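PDB 2D5W: peptide ABC transporter, peptide-binding protein from Thermus thermophilus, which binds oligopeptides, a pentapeptide occupying it in this crystal, and probably delivers them to an ABC transporter for uptake across the membrane. Local coordinates for residues A[325-331]-A[540-545]; A[335-339]-A[350-354]; A[386-391]-A[402-406]. One frame throughout, in Å; residues are numbered along the deposited sequence.

In the fold
All three contacts lie on the same side of the chain's centre, and each borders or belongs to the mixed sheet that holds strands 293-308, 401-410 and 544-557. Contact 1 is buried: helix 325-333 closes onto the turn between helix 524-541 and strand 544-557, largely through side-chain bonds to carbonyls. Contact 2, only partly buried and nested within the loop closed by contact 1, is smaller, an arginine packed on a valine with two bridging waters; it touches contact 1 where Leu-335 meets Leu-545. Contact 3, about 20 Å from contact 1 between centres, pairs an aromatic core with a surface salt bridge, and its Phe-405 packs on Thr-327.

Contact 1: residues A[325-331]-A[540-545]; sequences KRTRQAI and EELPAL
Where helix 524-541 runs out and the chain turns into strand 544-557, helix 325-333 lies against the turn, and Arg-328 reaches across to the carbonyls of Glu-541 and Leu-542. Leu-542, with positive phi, is the first residue to leave the helical path. The guanidinium grips Glu-541 O side-on: NH1 of Arg-328 donates to that oxygen at 2.8 Å and NE at 3.1 Å, the acceptor lying close to the guanidinium plane. The NE of Arg-328 also makes a weak bond to Leu-542 O (2.9 Å). A bend at chi3 (-65°) swings the group over its own helix, with Lys-325 CA against one face, while NH2 bonds to Leu-322 O.

One turn earlier, the extended Lys-325 carries NZ to Glu-540 OE1 at 2.7 Å, a salt bridge on the anti lone pair of that oxygen; its CD passes beside Glu-541 OE1. Gln-329 NE2 adds two weak bonds, to Glu-540 O (3.0 Å) and to Glu-540 OE1, the amide standing nearly perpendicular to the carboxylate. The other oxygen, OE2 of Glu-540, pairs with Lys-368. Deeper in, Leu-542 CD1 rests on Gln-329 CA at 3.7 Å, and the side chains of Ile-331 and Leu-545 cross at about a right angle, CG2 of Ile-331 3.6 Å from CD1 of Leu-545; Leu-545 itself joins the sheet through backbone bonds with Ile-306.

Of the carbonyls at and just past the end of helix 524-541, Glu-541 O is thus held firmly by Arg-328, while those of Glu-540 and Leu-542 receive weak bonds from Gln-329 and Arg-328. A positive guanidinium here probably also complements the negative end of the helix dipole, and the two-nitrogen grip on one oxygen restricts its rotation.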
loop_
_atom_site.group_PDB
_atom_site.type_symbol
_atom_site.label_atom_id
_atom_site.label_comp_id
_atom_site.label_asym_id
_atom_site.label_seq_id
_atom_site.Cartn_x
_atom_site.Cartn_y
_atom_site.Cartn_z
ATOM N N LYS A 325 -12.446 20.461 12.264
ATOM C CA LYS A 325 -12.785 20.267 10.859
ATOM C C LYS A 325 -12.795 21.567 10.063
ATOM O O LYS A 325 -12.520 21.557 8.866
ATOM C CB LYS A 325 -14.138 19.559 10.707
ATOM C CG LYS A 325 -15.360 20.399 11.039
ATOM C CD LYS A 325 -16.639 19.629 10.719
ATOM C CE LYS A 325 -17.877 20.435 11.071
ATOM N NZ LYS A 325 -19.126 19.667 10.807
ATOM N N ARG A 326 -13.113 22.684 10.713
ATOM C CA ARG A 326 -13.141 23.964 10.012
ATOM C C ARG A 326 -11.776 24.312 9.425
ATOM O O ARG A 326 -11.689 24.895 8.345
ATOM C CB ARG A 326 -13.611 25.076 10.955
ATOM C CG ARG A 326 -15.087 24.988 11.333
ATOM C CD ARG A 326 -15.458 26.032 12.379
ATOM N NE ARG A 326 -14.788 25.774 13.649
ATOM C CZ ARG A 326 -14.776 26.617 14.677
ATOM N NH1 ARG A 326 -14.136 26.288 15.791
ATOM N NH2 ARG A 326 -15.394 27.788 14.589
ATOM N N THR A 327 -10.713 23.947 10.129
ATOM C CA THR A 327 -9.362 24.223 9.654
ATOM C C THR A 327 -9.051 23.387 8.417
ATOM O O THR A 327 -8.448 23.870 7.458
ATOM C CB THR A 327 -8.320 23.890 10.732
ATOM O OG1 THR A 327 -8.673 24.554 11.949
ATOM C CG2 THR A 327 -6.932 24.342 10.296
ATOM N N ARG A 328 -9.470 22.126 8.446
ATOM C CA ARG A 328 -9.224 21.220 7.336
ATOM C C ARG A 328 -10.047 21.634 6.117
ATOM O O ARG A 328 -9.567 21.568 4.981
ATOM C CB ARG A 328 -9.515 19.783 7.781
ATOM C CG ARG A 328 -8.702 19.411 9.026
ATOM C CD ARG A 328 -8.726 17.926 9.333
ATOM N NE ARG A 328 -10.045 17.416 9.698
ATOM C CZ ARG A 328 -10.525 17.357 10.937
ATOM N NH1 ARG A 328 -11.739 16.864 11.149
ATOM N NH2 ARG A 328 -9.806 17.786 11.964
ATOM N N GLN A 329 -11.275 22.084 6.354
ATOM C CA GLN A 329 -12.133 22.547 5.270
ATOM C C GLN A 329 -11.527 23.815 4.659
ATOM O O GLN A 329 -11.530 23.989 3.440
ATOM C CB GLN A 329 -13.537 22.849 5.796
ATOM C CG GLN A 329 -14.242 21.646 6.399
ATOM C CD GLN A 329 -15.582 22.006 7.004
ATOM O OE1 GLN A 329 -15.760 23.106 7.521
ATOM N NE2 GLN A 329 -16.525 21.075 6.958
ATOM N N ALA A 330 -11.001 24.696 5.509
ATOM C CA ALA A 330 -10.392 25.936 5.038
ATOM C C ALA A 330 -9.209 25.632 4.128
ATOM O O ALA A 330 -9.079 26.209 3.047
ATOM C CB ALA A 330 -9.934 26.781 6.226
ATOM N N ILE A 331 -8.340 24.729 4.568
ATOM C CA ILE A 331 -7.182 24.377 3.763
ATOM C C ILE A 331 -7.610 23.812 2.412
ATOM O O ILE A 331 -7.063 24.196 1.379
ATOM C CB ILE A 331 -6.276 23.355 4.493
ATOM C CG1 ILE A 331 -5.643 24.011 5.727
ATOM C CG2 ILE A 331 -5.182 22.851 3.547
ATOM C CD1 ILE A 331 -4.874 23.046 6.618
ATOM N N GLU A 540 -17.654 15.456 5.195
ATOM C CA GLU A 540 -17.970 16.615 6.020
ATOM C C GLU A 540 -16.832 16.922 6.987
ATOM O O GLU A 540 -16.538 18.086 7.259
ATOM C CB GLU A 540 -19.257 16.379 6.817
ATOM C CG GLU A 540 -19.518 17.443 7.885
ATOM C CD GLU A 540 -19.581 18.859 7.323
ATOM O OE1 GLU A 540 -19.401 19.818 8.104
ATOM O OE2 GLU A 540 -19.817 19.021 6.107
ATOM N N GLU A 541 -16.183 15.874 7.487
ATOM C CA GLU A 541 -15.105 16.017 8.461
ATOM C C GLU A 541 -13.690 16.165 7.893
ATOM O O GLU A 541 -12.803 16.688 8.571
ATOM C CB GLU A 541 -15.146 14.822 9.415
ATOM C CG GLU A 541 -16.502 14.609 10.075
ATOM C CD GLU A 541 -16.568 15.184 11.473
ATOM O OE1 GLU A 541 -16.236 16.374 11.650
ATOM O OE2 GLU A 541 -16.954 14.441 12.399
ATOM N N LEU A 542 -13.478 15.695 6.666
ATOM C CA LEU A 542 -12.165 15.770 6.017
ATOM C C LEU A 542 -10.987 15.349 6.902
ATOM O O LEU A 542 -10.069 16.135 7.151
ATOM C CB LEU A 542 -11.908 17.183 5.482
ATOM C CG LEU A 542 -12.794 17.677 4.337
ATOM C CD1 LEU A 542 -12.411 19.113 4.013
ATOM C CD2 LEU A 542 -12.631 16.783 3.112
ATOM N N PRO A 543 -10.995 14.097 7.394
ATOM C CA PRO A 543 -9.878 13.654 8.240
ATOM C C PRO A 543 -8.560 13.706 7.461
ATOM O O PRO A 543 -7.483 13.804 8.043
ATOM C CB PRO A 543 -10.287 12.241 8.650
ATOM C CG PRO A 543 -11.203 11.799 7.546
ATOM C CD PRO A 543 -12.006 13.036 7.243
ATOM N N ALA A 544 -8.669 13.623 6.139
ATOM C CA ALA A 544 -7.526 13.733 5.236
ATOM C C ALA A 544 -8.063 14.554 4.070
ATOM O O ALA A 544 -9.275 14.613 3.861
ATOM C CB ALA A 544 -7.066 12.362 4.753
ATOM N N LEU A 545 -7.176 15.196 3.318
ATOM C CA LEU A 545 -7.608 16.007 2.189
ATOM C C LEU A 545 -7.458 15.208 0.906
ATOM O O LEU A 545 -6.347 14.844 0.518
ATOM C CB LEU A 545 -6.776 17.290 2.107
ATOM C CG LEU A 545 -6.646 18.090 3.408
ATOM C CD1 LEU A 545 -5.862 19.366 3.148
ATOM C CD2 LEU A 545 -8.026 18.422 3.956
#

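Contact 2: residues A[335-339]-A[350-354]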
loop_
_atom_site.group_PDB
_atom_site.type_symbol
_atom_site.label_atom_id
_atom_site.label_comp_id
_atom_site.label_asym_id
_atom_site.label_seq_id
_atom_site.Cartn_x
_atom_site.Cartn_y
_atom_site.Cartn_z
ATOM N N LEU A 335 -6.882 24.891 -1.776
ATOM C CA LEU A 335 -6.126 24.047 -2.698
ATOM C C LEU A 335 -6.868 24.033 -4.030
ATOM O O LEU A 335 -7.981 23.515 -4.124
ATOM C CB LEU A 335 -6.007 22.618 -2.153
ATOM C CG LEU A 335 -5.386 22.463 -0.760
ATOM C CD1 LEU A 335 -5.147 20.986 -0.479
ATOM C CD2 LEU A 335 -4.073 23.230 -0.674
ATOM N N ASN A 336 -6.264 24.615 -5.061
ATOM C CA ASN A 336 -6.909 24.657 -6.364
ATOM C C ASN A 336 -6.690 23.331 -7.076
ATOM O O ASN A 336 -5.927 23.235 -8.038
ATOM C CB ASN A 336 -6.352 25.806 -7.201
ATOM C CG ASN A 336 -7.140 26.024 -8.469
ATOM O OD1 ASN A 336 -8.120 25.324 -8.731
ATOM N ND2 ASN A 336 -6.722 27.000 -9.265
ATOM N N ARG A 337 -7.384 22.308 -6.590
ATOM C CA ARG A 337 -7.264 20.965 -7.136
ATOM C C ARG A 337 -7.723 20.849 -8.583
ATOM O O ARG A 337 -7.066 20.197 -9.395
ATOM C CB ARG A 337 -8.033 19.981 -6.250
ATOM C CG ARG A 337 -7.497 19.910 -4.825
ATOM C CD ARG A 337 -8.354 19.011 -3.959
ATOM N NE ARG A 337 -9.697 19.557 -3.796
ATOM C CZ ARG A 337 -10.765 18.837 -3.470
ATOM N NH1 ARG A 337 -11.947 19.423 -3.347
ATOM N NH2 ARG A 337 -10.658 17.530 -3.273
ATOM N N GLU A 338 -8.847 21.473 -8.916
ATOM C CA GLU A 338 -9.322 21.399 -10.289
ATOM C C GLU A 338 -8.329 22.090 -11.220
ATOM O O GLU A 338 -8.064 21.606 -12.318
ATOM C CB GLU A 338 -10.707 22.036 -10.426
ATOM C CG GLU A 338 -11.272 21.946 -11.840
ATOM C CD GLU A 338 -11.465 20.515 -12.321
ATOM O OE1 GLU A 338 -11.539 20.310 -13.551
ATOM O OE2 GLU A 338 -11.559 19.594 -11.481
ATOM N N GLY A 339 -7.774 23.217 -10.782
ATOM C CA GLY A 339 -6.803 23.916 -11.605
ATOM C C GLY A 339 -5.559 23.067 -11.787
ATOM O O GLY A 339 -4.969 23.025 -12.867
ATOM N N PRO A 350 -8.827 12.738 -12.337
ATOM C CA PRO A 350 -9.818 13.592 -11.681
ATOM C C PRO A 350 -9.661 13.900 -10.210
ATOM O O PRO A 350 -9.147 13.093 -9.440
ATOM C CB PRO A 350 -11.120 12.856 -11.954
ATOM C CG PRO A 350 -10.695 11.428 -11.790
ATOM C CD PRO A 350 -9.374 11.381 -12.545
ATOM N N VAL A 351 -10.136 15.080 -9.830
ATOM C CA VAL A 351 -10.116 15.497 -8.443
ATOM C C VAL A 351 -10.943 14.474 -7.667
ATOM O O VAL A 351 -11.997 14.027 -8.136
ATOM C CB VAL A 351 -10.750 16.895 -8.281
ATOM C CG1 VAL A 351 -10.878 17.243 -6.806
ATOM C CG2 VAL A 351 -9.900 17.935 -8.999
ATOM N N ALA A 352 -10.444 14.099 -6.494
ATOM C CA ALA A 352 -11.106 13.137 -5.623
ATOM C C ALA A 352 -11.778 13.877 -4.471
ATOM O O ALA A 352 -11.241 14.869 -3.970
ATOM C CB ALA A 352 -10.088 12.149 -5.079
ATOM N N HIS A 353 -12.938 13.377 -4.049
ATOM C CA HIS A 353 -13.699 13.982 -2.956
ATOM C C HIS A 353 -13.943 12.979 -1.834
ATOM O O HIS A 353 -14.508 13.318 -0.792
ATOM C CB HIS A 353 -15.037 14.494 -3.486
ATOM C CG HIS A 353 -14.898 15.450 -4.626
ATOM N ND1 HIS A 353 -14.417 16.732 -4.465
ATOM C CD2 HIS A 353 -15.133 15.300 -5.949
ATOM C CE1 HIS A 353 -14.361 17.329 -5.643
ATOM N NE2 HIS A 353 -14.790 16.480 -6.561
ATOM N N THR A 354 -13.515 11.741 -2.070
ATOM C CA THR A 354 -13.653 10.647 -1.114
ATOM C C THR A 354 -12.378 9.800 -1.206
ATOM O O THR A 354 -11.530 10.071 -2.056
ATOM C CB THR A 354 -14.915 9.811 -1.433
ATOM O OG1 THR A 354 -15.035 8.747 -0.486
ATOM C CG2 THR A 354 -14.852 9.245 -2.840
HETATM O O HOH W 1 -14.003 17.901 -2.093
HETATM O O HOH W 2 -11.605 16.682 -11.856
#
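One face of the Arg-337 guanidinium is covered by Val-351, whose CG1 sits 3.5 Å above the plane, displaced toward the rim and nearest NH2 (3.6 Å). At the edge, near that plane, Ala-352 O lies 2.8 Å from NH2 of Arg-337; the hydrogen bond of NH2 goes to Pro-546 O, and NH1 bonds to Tyr-370 O, both beyond the two segments. The ring of His-353 is turned at 90° to the guanidinium, and a water lying in the plane of each group joins their edges, accepting from Arg-337 NH1 at 2.8 Å and standing 2.7 Å from His-353 ND1.

The valine fits between two neighbours on the helix. CG1 of Val-351 is anti to the backbone N (chi1 173°) and meets the arginine, while Val-351 CG2 approaches Glu-338 OE2 at 3.4 Å. That carboxylate oxygen takes a hydrogen bond from a second water, which in turn accepts from Val-351 N at 3.0 Å.

Asn-336 caps the start of helix 337-345, its OD1 accepting from Gly-339 N. The helix therefore begins with a side-chain N-cap, and Arg-337, its first residue, reaches over to the returning loop. That loop runs beside strand 544-557, with backbone bonds between Pro-350 and Phe-549 and between Ala-352 and Leu-547, so the arginine ties together a capped helix start, the loop after helix 337-345 and the sheet.

Contact 3: residues A[386-391]-A[402-406]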
loop_
_atom_site.group_PDB
_atom_site.type_symbol
_atom_site.label_atom_id
_atom_site.label_comp_id
_atom_site.label_asym_id
_atom_site.label_seq_id
_atom_site.Cartn_x
_atom_site.Cartn_y
_atom_site.Cartn_z
ATOM N N TRP A 386 -7.740 33.613 13.855
ATOM C CA TRP A 386 -6.548 33.967 13.092
ATOM C C TRP A 386 -6.609 35.359 12.475
ATOM O O TRP A 386 -7.639 35.763 11.936
ATOM C CB TRP A 386 -6.303 32.963 11.962
ATOM C CG TRP A 386 -6.039 31.561 12.410
ATOM C CD1 TRP A 386 -6.927 30.526 12.423
ATOM C CD2 TRP A 386 -4.794 31.029 12.879
ATOM N NE1 TRP A 386 -6.311 29.380 12.866
ATOM C CE2 TRP A 386 -5.002 29.660 13.153
ATOM C CE3 TRP A 386 -3.522 31.578 13.093
ATOM C CZ2 TRP A 386 -3.985 28.827 13.630
ATOM C CZ3 TRP A 386 -2.509 30.752 13.567
ATOM C CH2 TRP A 386 -2.748 29.388 13.830
ATOM N N ARG A 387 -5.491 36.077 12.556
ATOM C CA ARG A 387 -5.354 37.410 11.973
ATOM C C ARG A 387 -3.943 37.503 11.405
ATOM O O ARG A 387 -2.988 37.051 12.031
ATOM C CB ARG A 387 -5.561 38.509 13.022
ATOM C CG ARG A 387 -6.959 38.547 13.624
ATOM C CD ARG A 387 -7.321 39.947 14.106
ATOM N NE ARG A 387 -6.324 40.506 15.015
ATOM C CZ ARG A 387 -6.007 39.983 16.196
ATOM N NH1 ARG A 387 -5.086 40.565 16.953
ATOM N NH2 ARG A 387 -6.609 38.881 16.623
ATOM N N LYS A 388 -3.807 38.092 10.223
ATOM C CA LYS A 388 -2.497 38.194 9.598
ATOM C C LYS A 388 -1.452 38.990 10.364
ATOM O O LYS A 388 -1.719 40.097 10.850
ATOM C CB LYS A 388 -2.611 38.785 8.191
ATOM C CG LYS A 388 -3.181 37.834 7.161
ATOM C CD LYS A 388 -3.040 38.402 5.758
ATOM C CE LYS A 388 -3.619 37.456 4.721
ATOM N NZ LYS A 388 -3.516 38.024 3.352
ATOM N N GLY A 389 -0.265 38.401 10.473
ATOM C CA GLY A 389 0.858 39.057 11.109
ATOM C C GLY A 389 1.469 39.951 10.039
ATOM O O GLY A 389 1.061 39.873 8.874
ATOM N N PRO A 390 2.460 40.789 10.380
ATOM C CA PRO A 390 3.089 41.690 9.409
ATOM C C PRO A 390 3.865 41.058 8.261
ATOM O O PRO A 390 4.302 41.760 7.349
ATOM C CB PRO A 390 3.959 42.584 10.286
ATOM C CG PRO A 390 4.364 41.668 11.379
ATOM C CD PRO A 390 3.076 40.943 11.708
ATOM N N ASP A 391 4.045 39.741 8.309
ATOM C CA ASP A 391 4.731 39.027 7.237
ATOM C C ASP A 391 3.666 38.395 6.342
ATOM O O ASP A 391 3.978 37.621 5.438
ATOM C CB ASP A 391 5.656 37.939 7.801
ATOM C CG ASP A 391 4.929 36.948 8.698
ATOM O OD1 ASP A 391 5.563 35.954 9.113
ATOM O OD2 ASP A 391 3.736 37.158 8.997
ATOM N N THR A 402 1.857 32.898 21.407
ATOM C CA THR A 402 1.585 33.407 20.070
ATOM C C THR A 402 2.005 32.359 19.051
ATOM O O THR A 402 3.173 31.976 18.984
ATOM C CB THR A 402 2.349 34.713 19.799
ATOM O OG1 THR A 402 1.883 35.724 20.698
ATOM C CG2 THR A 402 2.128 35.174 18.364
ATOM N N VAL A 403 1.045 31.893 18.264
ATOM C CA VAL A 403 1.318 30.880 17.258
ATOM C C VAL A 403 1.102 31.421 15.850
ATOM O O VAL A 403 0.212 32.244 15.611
ATOM C CB VAL A 403 0.421 29.637 17.468
ATOM C CG1 VAL A 403 0.646 29.065 18.860
ATOM C CG2 VAL A 403 -1.034 30.002 17.276
ATOM N N ARG A 404 1.939 30.957 14.929
ATOM C CA ARG A 404 1.868 31.361 13.529
ATOM C C ARG A 404 1.422 30.175 12.687
ATOM O O ARG A 404 1.791 29.033 12.968
ATOM C CB ARG A 404 3.239 31.829 13.042
ATOM C CG ARG A 404 3.750 33.074 13.725
ATOM C CD ARG A 404 5.135 33.453 13.229
ATOM N NE ARG A 404 5.183 33.656 11.783
ATOM C CZ ARG A 404 5.578 32.738 10.907
ATOM N NH1 ARG A 404 5.587 33.019 9.611
ATOM N NH2 ARG A 404 5.975 31.543 11.322
ATOM N N PHE A 405 0.643 30.442 11.646
ATOM C CA PHE A 405 0.174 29.361 10.799
ATOM C C PHE A 405 1.195 28.968 9.738
ATOM O O PHE A 405 1.050 29.282 8.554
ATOM C CB PHE A 405 -1.167 29.720 10.150
ATOM C CG PHE A 405 -2.038 28.521 9.859
ATOM C CD1 PHE A 405 -3.372 28.506 10.254
ATOM C CD2 PHE A 405 -1.523 27.403 9.206
ATOM C CE1 PHE A 405 -4.182 27.396 10.008
ATOM C CE2 PHE A 405 -2.325 26.287 8.955
ATOM C CZ PHE A 405 -3.655 26.286 9.357
ATOM N N GLU A 406 2.250 28.308 10.201
ATOM C CA GLU A 406 3.289 27.769 9.333
ATOM C C GLU A 406 3.103 26.278 9.559
ATOM O O GLU A 406 3.286 25.785 10.675
ATOM C CB GLU A 406 4.682 28.196 9.784
ATOM C CG GLU A 406 5.793 27.586 8.942
ATOM C CD GLU A 406 7.176 27.953 9.437
ATOM O OE1 GLU A 406 7.497 29.159 9.467
ATOM O OE2 GLU A 406 7.939 27.034 9.797
HETATM O O HOH W 3 2.906 35.820 11.246
#
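Trp-386 and Phe-405 form the tight half of this contact. The phenylalanine reaches over one face of the indole, its CD1 3.4 Å from Trp-386 CZ2 and offset toward the rim. The phenyl ring and the six-membered ring of the indole meet obliquely, their planes 48° apart and their centroids separated by 4.8 Å. Phe-405 CB lies over that six-membered ring, 4.2 Å from its centroid, in a CH-pi contact. Placing CG roughly anti to the backbone N (chi1 -151°) sends the phenyl ring along the indole toward its five-membered part. Farther out on the tryptophan, CH2 of Trp-386 meets Val-403 CG2 at 3.9 Å, and CZ3 comes near Val-403 O.

The chain here makes a meander of antiparallel strands: 387-388 pairs with 394-398, which pairs with 401-410. Trp-386 and Val-403 both touch Arg-396 of the middle strand, so the tryptophan reaches past that strand to the third. Leu-381 of helix 374-383 packs on both aromatic side chains, and Leu-320 of helix 315-320 on the phenylalanine.

Beyond strand 387-388 the character changes. Asp-391 is exposed, and its OD1 receives Arg-404 NH1 at 3.0 Å in a salt bridge; the oxygen is met on its syn side, somewhat out of the carboxylate plane, with the two flat groups 59° apart. A water also bridges the pair, lying within hydrogen-bonding distance of Asp-391 OD2 and accepting from Arg-404 NE at 3.2 Å. Arg-404 NH2 turns the other way, to Glu-406 OE1 in a second salt bridge whose hydrogen bond is long and weak, while Asp-391 OD2 also accepts from Ile-393 N.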